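Local structure of hemolysin-related protein (Vibrio cholerae serotype O1, 6MLT) at residues A118-I123 against L136-S141; N65-G70 against D95-P100; G409-S414 against Q430-K435; L318-G323 against S345-S350; R571-Y576 against R604-R609. The protein is a secreted, calcium-binding protein of the biofilm matrix that probably binds carbohydrate and takes part in the adhesion of biofilms to surfaces. All blocks are in the same frame, centred on the assembly; numbering follows the deposited sequence.

Contact 1: A118-I123 against L136-S141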
# COMPACT_ATOMS: atom_id res chain seq x y z
N ALA A 118 -20.57 -19.47 -9.68
CA ALA A 118 -21.79 -19.20 -10.42
C ALA A 118 -22.83 -20.28 -10.22
O ALA A 118 -23.97 -20.11 -10.68
CB ALA A 118 -21.48 -19.04 -11.91
N LEU A 119 -22.47 -21.38 -9.57
CA LEU A 119 -23.34 -22.54 -9.41
C LEU A 119 -24.09 -22.54 -8.08
O LEU A 119 -24.93 -23.42 -7.87
CB LEU A 119 -22.53 -23.83 -9.53
CG LEU A 119 -21.57 -23.91 -10.72
CD1 LEU A 119 -20.80 -25.22 -10.70
CD2 LEU A 119 -22.31 -23.75 -12.04
N THR A 120 -23.78 -21.61 -7.18
CA THR A 120 -24.40 -21.55 -5.86
C THR A 120 -25.05 -20.18 -5.66
O THR A 120 -24.55 -19.17 -6.17
CB THR A 120 -23.39 -21.79 -4.73
OG1 THR A 120 -24.03 -21.63 -3.46
CG2 THR A 120 -22.25 -20.80 -4.80
N PRO A 121 -26.16 -20.11 -4.92
CA PRO A 121 -26.74 -18.81 -4.57
C PRO A 121 -26.12 -18.15 -3.35
O PRO A 121 -26.59 -17.09 -2.94
CB PRO A 121 -28.21 -19.15 -4.31
CG PRO A 121 -28.22 -20.56 -3.89
CD PRO A 121 -27.04 -21.23 -4.54
N TYR A 122 -25.06 -18.73 -2.79
CA TYR A 122 -24.48 -18.28 -1.53
C TYR A 122 -23.02 -17.89 -1.68
O TYR A 122 -22.27 -18.48 -2.46
CB TYR A 122 -24.59 -19.37 -0.44
CG TYR A 122 -26.01 -19.56 -0.02
CD1 TYR A 122 -26.62 -18.65 0.83
CD2 TYR A 122 -26.77 -20.62 -0.50
CE1 TYR A 122 -27.93 -18.79 1.20
CE2 TYR A 122 -28.09 -20.77 -0.14
CZ TYR A 122 -28.66 -19.85 0.71
OH TYR A 122 -29.98 -19.98 1.07
N ILE A 123 -22.63 -16.87 -0.92
CA ILE A 123 -21.23 -16.74 -0.52
C ILE A 123 -20.97 -17.80 0.56
O ILE A 123 -21.64 -17.83 1.59
CB ILE A 123 -20.93 -15.33 -0.02
CG1 ILE A 123 -20.97 -14.34 -1.19
CG2 ILE A 123 -19.56 -15.26 0.66
CD1 ILE A 123 -21.05 -12.90 -0.78
N LEU A 136 -24.07 -16.72 3.09
CA LEU A 136 -24.76 -15.45 2.91
C LEU A 136 -25.40 -15.46 1.52
O LEU A 136 -24.70 -15.65 0.52
CB LEU A 136 -23.81 -14.26 3.04
CG LEU A 136 -22.82 -14.28 4.21
CD1 LEU A 136 -21.87 -13.10 4.10
CD2 LEU A 136 -23.55 -14.26 5.55
N LEU A 137 -26.71 -15.26 1.47
CA LEU A 137 -27.42 -15.27 0.20
C LEU A 137 -26.98 -14.09 -0.66
O LEU A 137 -26.98 -12.95 -0.21
CB LEU A 137 -28.92 -15.21 0.44
CG LEU A 137 -29.83 -15.34 -0.78
CD1 LEU A 137 -29.75 -16.73 -1.37
CD2 LEU A 137 -31.27 -14.99 -0.42
N LYS A 138 -26.62 -14.38 -1.91
CA LYS A 138 -26.06 -13.36 -2.78
C LYS A 138 -27.15 -12.48 -3.39
O LYS A 138 -28.32 -12.87 -3.50
CB LYS A 138 -25.24 -14.00 -3.90
CG LYS A 138 -23.95 -14.65 -3.42
CD LYS A 138 -23.10 -15.18 -4.55
CE LYS A 138 -23.77 -16.32 -5.27
NZ LYS A 138 -22.88 -16.92 -6.31
N SER A 139 -26.74 -11.29 -3.82
CA SER A 139 -27.64 -10.37 -4.50
C SER A 139 -27.99 -10.88 -5.89
O SER A 139 -29.17 -10.92 -6.27
CB SER A 139 -27.00 -8.98 -4.58
OG SER A 139 -27.86 -8.08 -5.25
N ALA A 140 -26.99 -11.26 -6.67
CA ALA A 140 -27.18 -11.69 -8.04
C ALA A 140 -26.98 -13.20 -8.15
O ALA A 140 -26.61 -13.88 -7.18
CB ALA A 140 -26.23 -10.94 -8.97
N SER A 141 -27.23 -13.73 -9.34
CA SER A 141 -27.03 -15.14 -9.60
C SER A 141 -26.17 -15.30 -10.85
O SER A 141 -26.06 -14.39 -11.68
CB SER A 141 -28.37 -15.87 -9.77
OG SER A 141 -29.25 -15.11 -10.58

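Contact 2: N65-G70 against D95-P100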
# COMPACT_ATOMS: atom_id res chain seq x y z
N ASN A 65 -9.54 -27.79 -19.62
CA ASN A 65 -9.75 -26.39 -19.97
C ASN A 65 -11.03 -25.83 -19.36
O ASN A 65 -11.54 -24.81 -19.83
CB ASN A 65 -9.78 -26.23 -21.49
CG ASN A 65 -10.98 -26.90 -22.13
OD1 ASN A 65 -11.85 -27.44 -21.45
ND2 ASN A 65 -11.04 -26.85 -23.45
N LYS A 66 -11.55 -26.46 -18.31
CA LYS A 66 -12.86 -26.12 -17.75
C LYS A 66 -12.77 -25.07 -16.64
O LYS A 66 -13.48 -25.16 -15.63
CB LYS A 66 -13.55 -27.38 -17.24
N TYR A 67 -11.94 -24.05 -16.82
CA TYR A 67 -11.73 -23.09 -15.75
C TYR A 67 -12.93 -22.18 -15.51
O TYR A 67 -12.97 -21.51 -14.47
CB TYR A 67 -10.50 -22.22 -16.04
CG TYR A 67 -10.54 -21.53 -17.38
CD1 TYR A 67 -11.22 -20.33 -17.55
CD2 TYR A 67 -9.91 -22.08 -18.49
CE1 TYR A 67 -11.27 -19.69 -18.78
CE2 TYR A 67 -9.95 -21.46 -19.72
CZ TYR A 67 -10.63 -20.26 -19.86
OH TYR A 67 -10.67 -19.64 -21.09
N ALA A 68 -13.89 -22.15 -16.43
CA ALA A 68 -15.05 -21.29 -16.29
C ALA A 68 -16.22 -21.96 -15.59
O ALA A 68 -17.24 -21.31 -15.36
CB ALA A 68 -15.51 -20.80 -17.67
N ASN A 69 -16.09 -23.24 -15.22
CA ASN A 69 -17.22 -24.01 -14.72
C ASN A 69 -17.03 -24.46 -13.27
O ASN A 69 -17.68 -25.41 -12.84
CB ASN A 69 -17.45 -25.24 -15.61
CG ASN A 69 -17.53 -24.87 -17.08
OD1 ASN A 69 -16.58 -25.09 -17.84
ND2 ASN A 69 -18.65 -24.29 -17.49
N GLY A 70 -16.16 -23.79 -12.52
CA GLY A 70 -15.96 -24.08 -11.12
C GLY A 70 -14.82 -25.06 -10.88
O GLY A 70 -14.45 -25.86 -11.74
N ASP A 95 -15.46 -20.59 -7.88
CA ASP A 95 -15.00 -20.21 -9.21
C ASP A 95 -13.49 -20.34 -9.28
O ASP A 95 -12.77 -20.01 -8.33
CB ASP A 95 -15.43 -18.79 -9.56
CG ASP A 95 -15.32 -18.53 -11.05
OD1 ASP A 95 -16.24 -18.94 -11.79
OD2 ASP A 95 -14.29 -17.97 -11.49
N ALA A 96 -13.00 -20.87 -10.40
CA ALA A 96 -11.58 -21.15 -10.55
C ALA A 96 -10.79 -19.97 -11.11
O ALA A 96 -9.56 -20.05 -11.19
CB ALA A 96 -11.38 -22.37 -11.47
N ARG A 97 -11.46 -18.87 -11.47
CA ARG A 97 -10.79 -17.73 -12.08
C ARG A 97 -10.42 -16.64 -11.08
O ARG A 97 -9.58 -15.80 -11.40
CB ARG A 97 -11.68 -17.12 -13.17
CG ARG A 97 -12.01 -18.07 -14.31
CD ARG A 97 -13.17 -17.57 -15.15
NE ARG A 97 -14.43 -17.71 -14.44
CZ ARG A 97 -15.62 -17.55 -15.00
NH1 ARG A 97 -15.72 -17.23 -16.29
NH2 ARG A 97 -16.72 -17.70 -14.27
N TYR A 98 -11.04 -16.63 -9.90
CA TYR A 98 -10.80 -15.60 -8.90
C TYR A 98 -10.31 -16.24 -7.62
O TYR A 98 -10.86 -17.25 -7.16
CB TYR A 98 -12.08 -14.80 -8.62
CG TYR A 98 -12.58 -14.00 -9.81
CD1 TYR A 98 -12.16 -12.70 -10.02
CD2 TYR A 98 -13.50 -14.55 -10.70
CE1 TYR A 98 -12.62 -11.96 -11.10
CE2 TYR A 98 -13.98 -13.82 -11.78
CZ TYR A 98 -13.53 -12.52 -11.97
OH TYR A 98 -13.99 -11.78 -13.03
N ALA A 99 -9.27 -15.66 -7.03
CA ALA A 99 -8.80 -16.15 -5.75
C ALA A 99 -9.87 -15.91 -4.69
O ALA A 99 -10.52 -14.86 -4.69
CB ALA A 99 -7.51 -15.45 -5.34
N PRO A 100 -10.08 -16.85 -3.78
CA PRO A 100 -10.91 -16.55 -2.61
C PRO A 100 -10.21 -15.57 -1.68
O PRO A 100 -9.12 -15.09 -2.00
CB PRO A 100 -11.10 -17.92 -1.94
CG PRO A 100 -10.00 -18.76 -2.44
CD PRO A 100 -9.59 -18.23 -3.78
O HOH W 1 -14.86 -21.17 -12.70

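Contact 3: G409-S414 against Q430-K435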
# COMPACT_ATOMS: atom_id res chain seq x y z
N GLY A 409 13.37 23.23 10.07
CA GLY A 409 13.30 23.30 11.52
C GLY A 409 14.15 24.44 12.03
O GLY A 409 14.64 25.28 11.27
N MET A 410 14.34 24.45 13.35
CA MET A 410 15.15 25.47 14.00
C MET A 410 15.86 24.87 15.21
O MET A 410 15.35 23.96 15.85
CB MET A 410 14.31 26.67 14.47
CG MET A 410 13.52 27.38 13.37
SD MET A 410 12.46 28.70 14.02
CE MET A 410 13.67 29.77 14.79
N ASN A 411 17.05 25.39 15.50
CA ASN A 411 17.64 25.24 16.82
C ASN A 411 17.21 26.43 17.67
O ASN A 411 17.19 27.57 17.19
CB ASN A 411 19.17 25.15 16.75
CG ASN A 411 19.65 23.85 16.15
OD1 ASN A 411 19.05 22.80 16.34
ND2 ASN A 411 20.76 23.91 15.41
N VAL A 412 16.82 26.15 18.91
CA VAL A 412 16.21 27.15 19.79
C VAL A 412 16.97 27.16 21.11
O VAL A 412 17.21 26.10 21.70
CB VAL A 412 14.72 26.85 20.01
CG1 VAL A 412 14.08 27.91 20.91
CG2 VAL A 412 13.99 26.77 18.67
N TRP A 413 17.36 28.35 21.55
CA TRP A 413 17.99 28.55 22.85
C TRP A 413 17.04 29.34 23.73
O TRP A 413 16.56 30.41 23.33
CB TRP A 413 19.30 29.34 22.73
CG TRP A 413 20.48 28.63 22.10
CD1 TRP A 413 21.60 28.18 22.74
CD2 TRP A 413 20.67 28.34 20.71
NE1 TRP A 413 22.47 27.61 21.84
CE2 TRP A 413 21.92 27.70 20.58
CE3 TRP A 413 19.90 28.56 19.56
CZ2 TRP A 413 22.42 27.27 19.36
CZ3 TRP A 413 20.40 28.14 18.35
CH2 TRP A 413 21.64 27.50 18.25
N SER A 414 16.78 28.84 24.94
CA SER A 414 15.98 29.57 25.92
C SER A 414 16.61 29.41 27.29
O SER A 414 16.74 28.29 27.79
CB SER A 414 14.53 29.07 25.94
OG SER A 414 13.77 29.80 26.90
N GLN A 430 18.33 29.56 15.21
CA GLN A 430 19.12 29.16 14.06
C GLN A 430 18.23 28.31 13.17
O GLN A 430 17.48 27.47 13.67
CB GLN A 430 20.37 28.38 14.49
CG GLN A 430 21.21 27.82 13.36
CD GLN A 430 22.44 27.09 13.87
OE1 GLN A 430 22.37 26.32 14.82
NE2 GLN A 430 23.58 27.36 13.25
N PHE A 431 18.29 28.56 11.87
CA PHE A 431 17.38 27.92 10.93
C PHE A 431 18.06 26.75 10.24
O PHE A 431 19.23 26.84 9.83
CB PHE A 431 16.90 28.93 9.89
CG PHE A 431 16.26 30.13 10.50
CD1 PHE A 431 14.98 30.06 11.02
CD2 PHE A 431 16.94 31.32 10.59
CE1 PHE A 431 14.39 31.16 11.60
CE2 PHE A 431 16.36 32.44 11.17
CZ PHE A 431 15.08 32.35 11.68
N LEU A 432 17.32 25.65 10.11
CA LEU A 432 17.79 24.42 9.49
C LEU A 432 17.05 24.21 8.17
O LEU A 432 15.82 24.28 8.13
CB LEU A 432 17.56 23.23 10.42
CG LEU A 432 17.99 23.42 11.87
CD1 LEU A 432 17.54 22.26 12.74
CD2 LEU A 432 19.50 23.60 11.95
N VAL A 433 17.80 23.94 7.10
CA VAL A 433 17.25 23.83 5.76
C VAL A 433 17.76 22.55 5.10
O VAL A 433 18.73 21.93 5.54
CB VAL A 433 17.62 25.06 4.89
CG1 VAL A 433 17.06 26.34 5.52
CG2 VAL A 433 19.13 25.16 4.72
N GLY A 434 17.11 22.18 4.00
CA GLY A 434 17.50 21.02 3.23
C GLY A 434 16.96 21.06 1.82
O GLY A 434 15.95 21.72 1.54
N LYS A 435 17.65 20.35 0.92
CA LYS A 435 17.27 20.35 -0.49
C LYS A 435 15.93 19.64 -0.68
O LYS A 435 15.68 18.58 -0.09
CB LYS A 435 18.35 19.68 -1.33

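Contact 4: L318-G323 against S345-S350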
# COMPACT_ATOMS: atom_id res chain seq x y z
N LEU A 318 5.47 24.72 12.07
CA LEU A 318 6.03 25.01 13.38
C LEU A 318 5.01 25.81 14.18
O LEU A 318 4.24 26.60 13.63
CB LEU A 318 7.34 25.82 13.28
CG LEU A 318 8.58 25.07 12.79
CD1 LEU A 318 9.71 26.06 12.53
CD2 LEU A 318 9.02 24.03 13.80
N ALA A 319 5.00 25.58 15.49
CA ALA A 319 4.17 26.34 16.41
C ALA A 319 5.02 27.38 17.12
O ALA A 319 6.17 27.10 17.49
CB ALA A 319 3.52 25.41 17.44
N ILE A 320 4.47 28.57 17.31
CA ILE A 320 5.18 29.67 17.95
C ILE A 320 4.23 30.38 18.90
O ILE A 320 3.12 30.75 18.52
CB ILE A 320 5.73 30.67 16.93
CG1 ILE A 320 6.66 29.96 15.94
CG2 ILE A 320 6.45 31.82 17.64
CD1 ILE A 320 7.18 30.88 14.83
N ARG A 321 4.67 30.59 20.14
CA ARG A 321 3.96 31.45 21.07
C ARG A 321 4.73 32.75 21.21
O ARG A 321 5.95 32.74 21.41
CB ARG A 321 3.75 30.78 22.44
CG ARG A 321 2.43 30.00 22.53
CD ARG A 321 2.08 29.58 23.96
NE ARG A 321 2.80 28.38 24.39
CZ ARG A 321 3.92 28.37 25.11
NH1 ARG A 321 4.48 29.50 25.50
NH2 ARG A 321 4.48 27.21 25.45
N SER A 322 4.02 33.87 21.06
CA SER A 322 4.68 35.16 21.06
C SER A 322 3.68 36.23 21.47
O SER A 322 2.48 36.08 21.27
CB SER A 322 5.24 35.48 19.67
OG SER A 322 4.20 35.61 18.72
N GLY A 323 4.21 37.29 22.08
CA GLY A 323 3.43 38.47 22.37
C GLY A 323 4.23 39.69 21.97
O GLY A 323 4.39 39.97 20.78
N SER A 345 0.55 30.84 17.32
CA SER A 345 0.39 30.91 15.88
C SER A 345 1.16 29.75 15.26
O SER A 345 1.91 29.04 15.94
CB SER A 345 0.85 32.26 15.31
OG SER A 345 2.24 32.44 15.46
N THR A 346 0.95 29.55 13.96
CA THR A 346 1.65 28.51 13.22
C THR A 346 2.30 29.12 11.99
O THR A 346 1.87 30.16 11.49
CB THR A 346 0.70 27.38 12.81
OG1 THR A 346 -0.36 27.90 11.99
CG2 THR A 346 0.09 26.71 14.03
N ILE A 347 3.37 28.48 11.54
CA ILE A 347 4.08 28.86 10.32
C ILE A 347 4.11 27.64 9.41
O ILE A 347 4.51 26.56 9.84
CB ILE A 347 5.51 29.34 10.61
CG1 ILE A 347 5.52 30.37 11.75
CG2 ILE A 347 6.13 29.91 9.35
CD1 ILE A 347 4.78 31.66 11.44
N ASP A 348 3.70 27.83 8.16
CA ASP A 348 3.84 26.79 7.13
C ASP A 348 5.27 26.87 6.60
O ASP A 348 5.59 27.70 5.75
CB ASP A 348 2.81 26.99 6.02
CG ASP A 348 2.89 25.92 4.95
OD1 ASP A 348 3.88 25.16 4.93
OD2 ASP A 348 1.94 25.85 4.14
N THR A 349 6.15 26.01 7.12
CA THR A 349 7.57 26.10 6.80
C THR A 349 7.86 25.82 5.33
O THR A 349 8.88 26.29 4.82
CB THR A 349 8.36 25.14 7.68
OG1 THR A 349 7.82 23.82 7.56
CG2 THR A 349 8.29 25.59 9.13
N SER A 350 7.00 25.07 4.64
CA SER A 350 7.24 24.77 3.23
C SER A 350 7.06 26.00 2.34
O SER A 350 7.48 25.96 1.18
CB SER A 350 6.30 23.65 2.76
OG SER A 350 4.95 24.07 2.68
O HOH W 2 2.50 33.56 17.96

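Contact 5: R571-Y576 against R604-R609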
# COMPACT_ATOMS: atom_id res chain seq x y z
N ARG A 571 4.07 -12.37 6.18
CA ARG A 571 3.66 -13.69 6.64
C ARG A 571 2.31 -14.12 6.09
O ARG A 571 1.89 -15.25 6.33
CB ARG A 571 3.57 -13.72 8.16
CG ARG A 571 4.84 -13.37 8.92
CD ARG A 571 5.90 -14.44 8.81
NE ARG A 571 5.42 -15.81 8.97
CZ ARG A 571 5.19 -16.42 10.13
NH1 ARG A 571 5.37 -15.79 11.29
NH2 ARG A 571 4.79 -17.68 10.14
N ILE A 572 1.60 -13.24 5.38
CA ILE A 572 0.21 -13.48 5.03
C ILE A 572 -0.09 -12.74 3.73
O ILE A 572 0.35 -11.60 3.53
CB ILE A 572 -0.73 -13.05 6.17
CG1 ILE A 572 -2.19 -13.33 5.81
CG2 ILE A 572 -0.54 -11.57 6.51
CD1 ILE A 572 -3.10 -13.34 7.03
N TRP A 573 -0.84 -13.40 2.85
CA TRP A 573 -1.32 -12.78 1.61
C TRP A 573 -2.75 -13.29 1.44
O TRP A 573 -2.99 -14.31 0.79
CB TRP A 573 -0.43 -13.15 0.43
CG TRP A 573 -0.72 -12.34 -0.80
CD1 TRP A 573 -1.85 -12.38 -1.55
CD2 TRP A 573 0.15 -11.39 -1.42
NE1 TRP A 573 -1.75 -11.50 -2.61
CE2 TRP A 573 -0.53 -10.88 -2.55
CE3 TRP A 573 1.43 -10.91 -1.13
CZ2 TRP A 573 0.04 -9.92 -3.39
CZ3 TRP A 573 1.99 -9.96 -1.97
CH2 TRP A 573 1.29 -9.47 -3.09
N ASN A 574 -3.69 -12.57 2.05
CA ASN A 574 -4.98 -13.17 2.36
C ASN A 574 -6.05 -12.87 1.32
O ASN A 574 -7.14 -13.45 1.40
CB ASN A 574 -5.45 -12.68 3.72
CG ASN A 574 -5.84 -11.22 3.70
OD1 ASN A 574 -5.01 -10.36 3.40
ND2 ASN A 574 -7.10 -10.94 3.97
N GLN A 575 -5.77 -12.01 0.34
CA GLN A 575 -6.75 -11.67 -0.68
C GLN A 575 -6.01 -11.15 -1.90
O GLN A 575 -4.83 -10.80 -1.83
CB GLN A 575 -7.78 -10.65 -0.16
CG GLN A 575 -7.19 -9.30 0.22
CD GLN A 575 -8.22 -8.35 0.82
OE1 GLN A 575 -9.20 -8.78 1.43
NE2 GLN A 575 -7.97 -7.06 0.67
N TYR A 576 -6.72 -11.08 -3.01
CA TYR A 576 -6.11 -10.65 -4.27
C TYR A 576 -5.70 -9.18 -4.20
O TYR A 576 -4.68 -8.79 -4.78
CB TYR A 576 -7.10 -10.89 -5.41
CG TYR A 576 -6.55 -10.61 -6.78
CD1 TYR A 576 -6.65 -9.35 -7.33
CD2 TYR A 576 -5.94 -11.62 -7.52
CE1 TYR A 576 -6.16 -9.08 -8.59
CE2 TYR A 576 -5.45 -11.36 -8.80
CZ TYR A 576 -5.56 -10.09 -9.32
OH TYR A 576 -5.08 -9.81 -10.57
N ARG A 604 -0.09 -4.71 -3.59
CA ARG A 604 0.36 -5.99 -4.14
C ARG A 604 1.88 -6.12 -4.10
O ARG A 604 2.50 -6.70 -4.99
CB ARG A 604 -0.20 -6.21 -5.55
CG ARG A 604 -1.62 -6.85 -5.51
CD ARG A 604 -2.27 -6.93 -6.89
NE ARG A 604 -2.74 -5.63 -7.34
CZ ARG A 604 -4.00 -5.20 -7.25
NH1 ARG A 604 -4.94 -5.95 -6.71
NH2 ARG A 604 -4.31 -3.99 -7.70
N SER A 605 2.49 -5.60 -3.03
CA SER A 605 3.88 -5.87 -2.69
C SER A 605 3.95 -6.73 -1.43
O SER A 605 3.21 -6.50 -0.46
CB SER A 605 4.66 -4.57 -2.45
OG SER A 605 5.94 -4.88 -1.94
N ALA A 606 4.86 -7.70 -1.44
CA ALA A 606 5.12 -8.54 -0.28
C ALA A 606 6.13 -7.95 0.68
O ALA A 606 6.37 -8.53 1.75
CB ALA A 606 5.61 -9.92 -0.74
N THR A 607 6.75 -6.81 0.35
CA THR A 607 7.87 -6.30 1.12
C THR A 607 7.37 -5.57 2.36
O THR A 607 6.62 -4.60 2.26
CB THR A 607 8.73 -5.37 0.28
OG1 THR A 607 9.18 -6.05 -0.89
CG2 THR A 607 9.95 -4.87 1.08
N ILE A 608 7.82 -6.02 3.54
CA ILE A 608 7.49 -5.32 4.78
C ILE A 608 8.30 -4.03 4.82
O ILE A 608 9.53 -4.05 4.71
CB ILE A 608 7.77 -6.20 6.00
CG1 ILE A 608 6.86 -7.42 6.00
CG2 ILE A 608 7.59 -5.39 7.31
CD1 ILE A 608 7.17 -8.44 7.10
N ARG A 609 7.61 -2.90 4.98
CA ARG A 609 8.25 -1.59 5.01
C ARG A 609 7.78 -0.81 6.22
O ARG A 609 6.60 -0.82 6.56
CB ARG A 609 7.94 -0.78 3.75
CG ARG A 609 8.80 -1.17 2.58
CD ARG A 609 8.62 -0.23 1.39
NE ARG A 609 9.62 -0.54 0.38
CZ ARG A 609 9.45 -1.43 -0.59
NH1 ARG A 609 8.30 -2.10 -0.71
NH2 ARG A 609 10.43 -1.65 -1.46

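Contact 1: A118-I123 against L136-S141
Leu137 lays CD1 over the ring of Tyr122, 4.2 Å from the ring centroid and 29° off the normal, an off-centre CH-pi contact. The two residues form a non-hydrogen-bonded pair of the antiparallel beta hairpin made by strands 122-126 and 132-137, the last two strands of a four-stranded sheet in the FG-GAP-like, propeller-related part of the chain. Leu137 holds CG anti to its backbone N (chi1 -175°), which carries CD1 across to Tyr122 and to Pro121 CB. On the sheet face of Ile123 and Leu136, the hydrogen-bonded pair next along, Tyr169 of strand 167-170 packs against both side chains. Ile123 N gives a bond of 2.8 Å to Leu136 O, and Leu136 N returns one to Ile123 O. Past the strand, Lys138 N continues the ladder to Pro121 O at 2.9 Å. The Lys138 chain then runs back alongside 120-123, with CG 3.7 Å from Ile123 CG1 and a bend at chi3 that brings its buried ammonium group to the carbonyl of Thr120, whose OG1 accepts from Tyr122 N in an ST turn. Thr116 OG1 and Ser145 OG also bond this nitrogen; Thr120 O lies 2.8 Å from Lys138 NZ, approached 24° from the carbonyl plane.

Contact 2: N65-G70 against D95-P100
Arg97 and Tyr67 cross at about a right angle, with the phenol ring and the guanidinium plane turned 56° apart. The meeting is therefore not a stack: Arg97 CG lies at the ring edge, near its plane, 4.0 Å from Tyr67 CD1. Farther out, the guanidinium lies flat against the backbone of Ala68, whose CA stands 3.9 Å above the plane of the Arg97 group and over its centre, while Ala68 CB lies beside NH1.

Asp95 fixes the rotation of this cation. Arg97 grips the carboxylate side-on in a salt bridge, with NE 3.0 Å from Asp95 OD2 and NH2 2.8 Å from Asp95 OD1. The bend at chi3 (-73°) turns the guanidinium back so that the acid lies at its edge while Ala68 keeps one face. Asp95 OD2 also accepts from Arg97 N, 44° out of the carboxylate plane, which closes an Asx turn; the acid thus holds its partner at both backbone and side chain.

No direct hydrogen bond joins the two segments. A water does so instead: it donates to Tyr67 O at 2.6 Å and accepts from Gly70 N and Ala96 N, with a weak further bond to Asp95 OD1. Ala96 CB fills in against the same carbonyl, 3.5 Å from Tyr67 O.

The contact joins two irregular loops. One is the hairpin connection between strands 56-63 and 71-76, with a type I turn at Lys66-Asn69; the other leads from strand 93-94 to strand 101-103. Phe62 of strand 56-63 packs against both Tyr67 and Ala96 at this junction of consecutive propeller-like sheets.

Contact 3: G409-S414 against Q430-K435
Gln430 stands beside Asn411, the two side chains pointing the same way with their amide planes 61° apart. Asn411 ND2 donates to Gln430 OE1 at 3.0 Å in a nearly straight bond (169°), which keeps to the plane of the Asn411 amide but arrives 36° above the carbonyl plane of Gln430. The same OE1 lies at the indole edge, 3.7 Å from Trp413 CH2, whereas Gln430 NE2 turns to Ser297 O on strand 295-301. In the backbone, Gln430 and Asn411 form a hydrogen-bonded pair, with Asn411 N 2.8 Å from Gln430 O.

Phe431 points to the opposite face of the four-stranded antiparallel sheet in which 405-413 and 428-435 are the two central strands, in the beta-prism lectin region. It lies alongside Met410: the bend at chi3 folds the methionine methyl toward the ring, with Met410 CE 3.6 Å from Phe431 CE1. The sulfur sits obliquely, 5.0 Å from the ring centroid, in a Met-aromatic contact.

Leu432 returns to the face of Asn411 and pairs with Gly409. Its N bonds Gly409 O at 2.9 Å, and the leucine side chain passes over the glycine to reach the asparagine, with Leu432 CD2 3.7 Å from Asn411 ND2.

Contact 4: L318-G323 against S345-S350
In the beta-prism lectin region, strand 343-348 forms one edge of a four-stranded antiparallel sheet and pairs there with strand 317-322. Two hydrogen-bonded pairs define the register. Leu318 and Ile347 exchange bonds, with Ile347 N 2.9 Å from Leu318 O; Ile320 and Ser345 do the same, with Ser345 N 2.8 Å from Ile320 O and nearly along the C=O axis. Between them, Ala319 and Thr346 make the non-hydrogen-bonded pair, where Thr346 CA leans its hydrogen on Leu318 O.

The apolar contact lies on the face of Ile320 and Ile347. Ile320 is extended at chi2 (176°), and its terminal CD1 reaches Ile347 CG1 at 3.5 Å, the two side chains crossing diagonally between neighbouring pairs. Phe375 of strand 370-377 touches both isoleucines from the facing sheet. Farther along, Thr349 turns its methyl to the leucine: Thr349 CG2 sits 3.7 Å from both CG and CD1 of Leu318.

At the other end the chemistry becomes polar. A water donates to Ile320 O at 2.9 Å and also bonds Ser345 OG and Ser322 OG, bridging the two strands beside the Ile320-Ser345 pair; backbone pairing goes on to Ser322 and Ser343. A largely apolar inner face, with Leu318 beside the isoleucines, turned toward strands of other sheets, including 370-377, 382-386 and 405-413, is what the beta-prism fold expects, its sheets packing round a shared hydrophobic interior.

Contact 5: R571-Y576 against R604-R609
Trp573 drives the far end of its indole into the backbone of 604-606, and this is the tight part of the contact. Its CH2 lies 3.5 Å from Arg604 C, Arg604 O is in the plane of the ring at its edge, and CZ3 meets Ala606 CB at 3.8 Å. With chi1 at -169°, the indole swings away from its own backbone N and sends its six-membered ring across to the second segment, while NE1, on the five-membered ring, donates to Tyr523 OH.

Neither segment has regular secondary structure. Both belong to the long coil that follows strand 553-559 and threads among the propeller-like sheets: Trp573 packs on Val37 of strand 36-38 and Val525 of strand 525-527, and Ala606 touches Tyr481 of strand 478-481.

The looser part is at Arg604 and Tyr576. There the ring and guanidinium planes are 51° apart and the side chains approach at a slant, with Arg604 NH1 3.8 Å from Tyr576 CE1. A weak hydrogen bond of 3.4 Å runs from Arg604 NH1 to Tyr576 O, which lies at the guanidinium edge and also accepts from Tyr523 OH. Firmer polar partners lie outside the pair: Gln277 O takes Arg604 NE, and Trp521 O bonds Tyr576 OH. This side is buried too; solvent is nearer at Ile608, an exposed residue whose CD1 is 5.1 Å from Arg571 N.

Contacts 3, 4 and 5 are buried, whereas contacts 1 and 2 are only partly so. Contacts 3 and 4 belong to different sheets of the beta-prism region, their centres about 13 Å apart, and meet where Met410 SD packs on Leu318 CD1 at 4.1 Å. Contacts 1 and 2 lie on the opposite side of the chain's centre and touch through Leu119 CD1 and Asn69 O; the centres of contacts 1 and 3 are about 62 Å apart. Backbone ladders define contacts 1, 3 and 4; contact 1 adds a buried lysine. Contacts 2 and 5 join coil to coil, the former by one water and an arginine held by its own aspartate, the latter by indole packing near the chain's centre.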